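Local structure of diguanylate cyclase DosC (4ZVA) at residues Glu65-Asn70 and Arg108-Ile113. The protein is an oxygen-sensing diguanylate cyclase that makes the second messenger cyclic di-GMP, probably under the control of a haem-binding globin domain. Residues are numbered along the deposited sequence; the frame is centred on the assembly and turned at random.
With HEM (protoporphyrin IX containing Fe), chain C.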
loop_
_atom_site.group_PDB
_atom_site.type_symbol
_atom_site.label_atom_id
_atom_site.label_comp_id
_atom_site.label_asym_id
_atom_site.label_seq_id
_atom_site.Cartn_x
_atom_site.Cartn_y
_atom_site.Cartn_z
ATOM N N GLU A 65 -6.989 11.730 -12.775
ATOM C CA GLU A 65 -7.612 10.829 -13.741
ATOM C C GLU A 65 -6.580 10.237 -14.683
ATOM O O GLU A 65 -6.565 9.033 -14.935
ATOM C CB GLU A 65 -8.674 11.557 -14.566
ATOM C CG GLU A 65 -10.030 11.661 -13.920
ATOM C CD GLU A 65 -11.105 12.025 -14.926
ATOM O OE1 GLU A 65 -11.151 11.393 -16.005
ATOM O OE2 GLU A 65 -11.897 12.943 -14.641
ATOM N N ARG A 66 -5.722 11.104 -15.208
ATOM C CA ARG A 66 -4.665 10.688 -16.115
ATOM C C ARG A 66 -3.683 9.763 -15.402
ATOM O O ARG A 66 -3.248 8.758 -15.962
ATOM C CB ARG A 66 -3.943 11.911 -16.679
ATOM C CG ARG A 66 -2.881 11.598 -17.718
ATOM C CD ARG A 66 -2.139 12.862 -18.131
ATOM N NE ARG A 66 -3.022 14.028 -18.147
ATOM C CZ ARG A 66 -2.907 15.065 -17.322
ATOM N NH1 ARG A 66 -1.934 15.097 -16.421
ATOM N NH2 ARG A 66 -3.760 16.077 -17.406
ATOM N N TRP A 67 -3.347 10.105 -14.163
ATOM C CA TRP A 67 -2.403 9.311 -13.383
ATOM C C TRP A 67 -2.926 7.896 -13.160
ATOM O O TRP A 67 -2.218 6.917 -13.397
ATOM C CB TRP A 67 -2.119 9.978 -12.035
ATOM C CG TRP A 67 -0.985 9.342 -11.278
ATOM C CD1 TRP A 67 0.315 9.752 -11.254
ATOM C CD2 TRP A 67 -1.053 8.180 -10.437
ATOM N NE1 TRP A 67 1.062 8.921 -10.454
ATOM C CE2 TRP A 67 0.246 7.948 -9.940
ATOM C CE3 TRP A 67 -2.085 7.315 -10.056
ATOM C CZ2 TRP A 67 0.541 6.888 -9.081
ATOM C CZ3 TRP A 67 -1.791 6.261 -9.205
ATOM C CH2 TRP A 67 -0.488 6.056 -8.728
ATOM N N ILE A 68 -4.170 7.803 -12.701
ATOM C CA ILE A 68 -4.797 6.518 -12.407
ATOM C C ILE A 68 -4.828 5.620 -13.637
ATOM O O ILE A 68 -4.473 4.443 -13.563
ATOM C CB ILE A 68 -6.225 6.710 -11.868
ATOM C CG1 ILE A 68 -6.177 7.368 -10.488
ATOM C CG2 ILE A 68 -6.953 5.378 -11.793
ATOM C CD1 ILE A 68 -7.513 7.858 -9.993
ATOM N N ILE A 69 -5.241 6.180 -14.771
ATOM C CA ILE A 69 -5.295 5.417 -16.011
ATOM C C ILE A 69 -3.905 4.972 -16.457
ATOM O O ILE A 69 -3.712 3.817 -16.825
ATOM C CB ILE A 69 -5.956 6.229 -17.149
ATOM C CG1 ILE A 69 -7.417 6.524 -16.810
ATOM C CG2 ILE A 69 -5.869 5.475 -18.469
ATOM C CD1 ILE A 69 -8.116 7.406 -17.825
ATOM N N ASN A 70 -2.937 5.882 -16.411
ATOM C CA ASN A 70 -1.582 5.555 -16.847
ATOM C C ASN A 70 -0.961 4.428 -16.029
ATOM O O ASN A 70 -0.370 3.501 -16.584
ATOM C CB ASN A 70 -0.686 6.795 -16.783
ATOM C CG ASN A 70 -0.932 7.753 -17.937
ATOM O OD1 ASN A 70 -1.269 7.335 -19.044
ATOM N ND2 ASN A 70 -0.773 9.047 -17.679
ATOM N N ARG A 108 -3.060 6.018 0.236
ATOM C CA ARG A 108 -3.876 5.113 1.033
ATOM C C ARG A 108 -5.352 5.347 0.745
ATOM O O ARG A 108 -6.128 4.400 0.622
ATOM C CB ARG A 108 -3.596 5.282 2.527
ATOM C CG ARG A 108 -4.255 4.207 3.381
ATOM C CD ARG A 108 -3.953 4.378 4.861
ATOM N NE ARG A 108 -4.632 5.533 5.435
ATOM C CZ ARG A 108 -5.915 5.545 5.779
ATOM N NH1 ARG A 108 -6.660 4.461 5.601
ATOM N NH2 ARG A 108 -6.455 6.638 6.299
ATOM N N VAL A 109 -5.732 6.618 0.640
ATOM C CA VAL A 109 -7.103 6.983 0.306
ATOM C C VAL A 109 -7.497 6.414 -1.051
ATOM O O VAL A 109 -8.574 5.837 -1.201
ATOM C CB VAL A 109 -7.295 8.515 0.291
ATOM C CG1 VAL A 109 -8.654 8.876 -0.275
ATOM C CG2 VAL A 109 -7.126 9.083 1.690
ATOM N N LEU A 110 -6.605 6.564 -2.028
ATOM C CA LEU A 110 -6.840 6.065 -3.379
ATOM C C LEU A 110 -7.051 4.554 -3.382
ATOM O O LEU A 110 -8.012 4.057 -3.964
ATOM C CB LEU A 110 -5.674 6.431 -4.299
ATOM C CG LEU A 110 -5.775 5.918 -5.737
ATOM C CD1 LEU A 110 -7.025 6.474 -6.420
ATOM C CD2 LEU A 110 -4.520 6.258 -6.530
ATOM N N LYS A 111 -6.146 3.828 -2.732
ATOM C CA LYS A 111 -6.259 2.377 -2.639
ATOM C C LYS A 111 -7.531 1.961 -1.904
ATOM O O LYS A 111 -8.152 0.953 -2.244
ATOM C CB LYS A 111 -5.029 1.787 -1.943
ATOM C CG LYS A 111 -3.770 1.819 -2.794
ATOM C CD LYS A 111 -2.551 1.294 -2.046
ATOM C CE LYS A 111 -2.098 2.270 -0.971
ATOM N NZ LYS A 111 -0.818 1.844 -0.337
ATOM N N LYS A 112 -7.925 2.753 -0.913
ATOM C CA LYS A 112 -9.114 2.457 -0.124
ATOM C C LYS A 112 -10.391 2.541 -0.962
ATOM O O LYS A 112 -11.239 1.653 -0.898
ATOM C CB LYS A 112 -9.214 3.405 1.071
ATOM C CG LYS A 112 -10.477 3.210 1.897
ATOM C CD LYS A 112 -10.559 4.194 3.053
ATOM C CE LYS A 112 -11.892 4.075 3.775
ATOM N NZ LYS A 112 -11.986 4.999 4.938
ATOM N N ILE A 113 -10.531 3.612 -1.737
ATOM C CA ILE A 113 -11.752 3.829 -2.510
ATOM C C ILE A 113 -11.778 3.020 -3.805
ATOM O O ILE A 113 -12.829 2.879 -4.435
ATOM C CB ILE A 113 -11.944 5.318 -2.852
ATOM C CG1 ILE A 113 -10.782 5.833 -3.703
ATOM C CG2 ILE A 113 -12.091 6.132 -1.580
ATOM C CD1 ILE A 113 -10.970 7.264 -4.181
HETATM C CHA HEM C . -0.088 17.876 -8.344
HETATM C CHB HEM C . -1.661 18.087 -3.761
HETATM C CHC HEM C . -1.216 13.279 -3.474
HETATM C CHD HEM C . -0.715 13.020 -8.284
HETATM C C1A HEM C . -0.583 18.364 -7.153
HETATM C C2A HEM C . -0.945 19.738 -6.851
HETATM C C3A HEM C . -1.377 19.782 -5.589
HETATM C C4A HEM C . -1.304 18.450 -5.038
HETATM C CMA HEM C . -1.869 21.034 -4.833
HETATM C CAA HEM C . -0.866 20.951 -7.804
HETATM C CBA HEM C . -1.741 20.702 -9.029
HETATM C CGA HEM C . -1.911 21.978 -9.804
HETATM O O1A HEM C . -1.867 23.071 -9.181
HETATM O O2A HEM C . -2.102 21.896 -11.044
HETATM C C1B HEM C . -1.703 16.798 -3.285
HETATM C C2B HEM C . -2.189 16.389 -1.983
HETATM C C3B HEM C . -2.063 15.050 -1.903
HETATM C C4B HEM C . -1.498 14.587 -3.154
HETATM C CMB HEM C . -2.734 17.383 -0.931
HETATM C CAB HEM C . -2.422 14.073 -0.754
HETATM C CBB HEM C . -3.009 14.427 0.392
HETATM C C1C HEM C . -1.132 12.777 -4.753
HETATM C C2C HEM C . -1.251 11.385 -5.137
HETATM C C3C HEM C . -1.109 11.312 -6.475
HETATM C C4C HEM C . -0.900 12.660 -6.966
HETATM C CMC HEM C . -1.498 10.245 -4.121
HETATM C CAC HEM C . -1.151 10.082 -7.418
HETATM C CBC HEM C . -1.422 8.833 -7.023
HETATM C C1D HEM C . -0.493 14.295 -8.762
HETATM C C2D HEM C . -0.263 14.633 -10.150
HETATM C C3D HEM C . -0.069 16.157 -10.172
HETATM C C4D HEM C . -0.196 16.578 -8.794
HETATM C CMD HEM C . -0.237 13.652 -11.343
HETATM C CAD HEM C . 0.215 17.069 -11.387
HETATM C CBD HEM C . 1.533 16.660 -12.039
HETATM C CGD HEM C . 2.026 17.755 -12.948
HETATM O O1D HEM C . 2.955 17.489 -13.754
HETATM O O2D HEM C . 1.494 18.892 -12.870
HETATM N NA HEM C . -0.813 17.608 -6.019
HETATM N NB HEM C . -1.289 15.677 -3.975
HETATM N NC HEM C . -0.918 13.525 -5.892
HETATM N ND HEM C . -0.442 15.460 -8.002
HETATM FE FE HEM C . -0.615 15.554 -5.927
#
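L110 reaches across from segment 108-113 and divides its two methyl groups between W67 and I68 of segment 65-70, and these three buried side chains make up the whole apolar contact. CD2 of L110 meets the six-membered part of the indole, 3.8 Å from CZ3 of W67, coming in obliquely to the ring. The other branch, CD1 of L110, lies 3.9 Å from CD1 of I68, the two side chains running past one another in opposite directions. L110 bridges the two helices because its CG stands anti to the backbone N (chi1 178°), an extended course that brings CD1 and CD2 up to I68 and W67. No hydrogen bond joins the segments, and their closest CA atoms, those of I68 and L110, are 9.3 Å apart.

The haem is the third partner, and W67 is a residue of its pocket. A peripheral vinyl group of the porphyrin lies over one face of the W67 ring: its terminal carbon, HEM CBC, is 3.4 Å from W67 CH2 and sits 3.1 Å above the ring plane, toward the rim. The same vinyl carbon is 4.1 Å from L110 CD2, a looser apolar approach. The indole nitrogen NE1 of W67 is hydrogen-bonded to OE1 of Q86, which helps fix the turn of the ring. With W67 cut back to an alanine, the haem vinyl and L110 CD2 would probably lose the surface they pack on, and Q86 its indole donor.

Helices 54-72 and 100-119 thus meet near the centre of this all-helical protoglobin-family domain. Helix 16-43 adds L33 against I68, whereas A142 and M146 of helix 125-147 pack on W67.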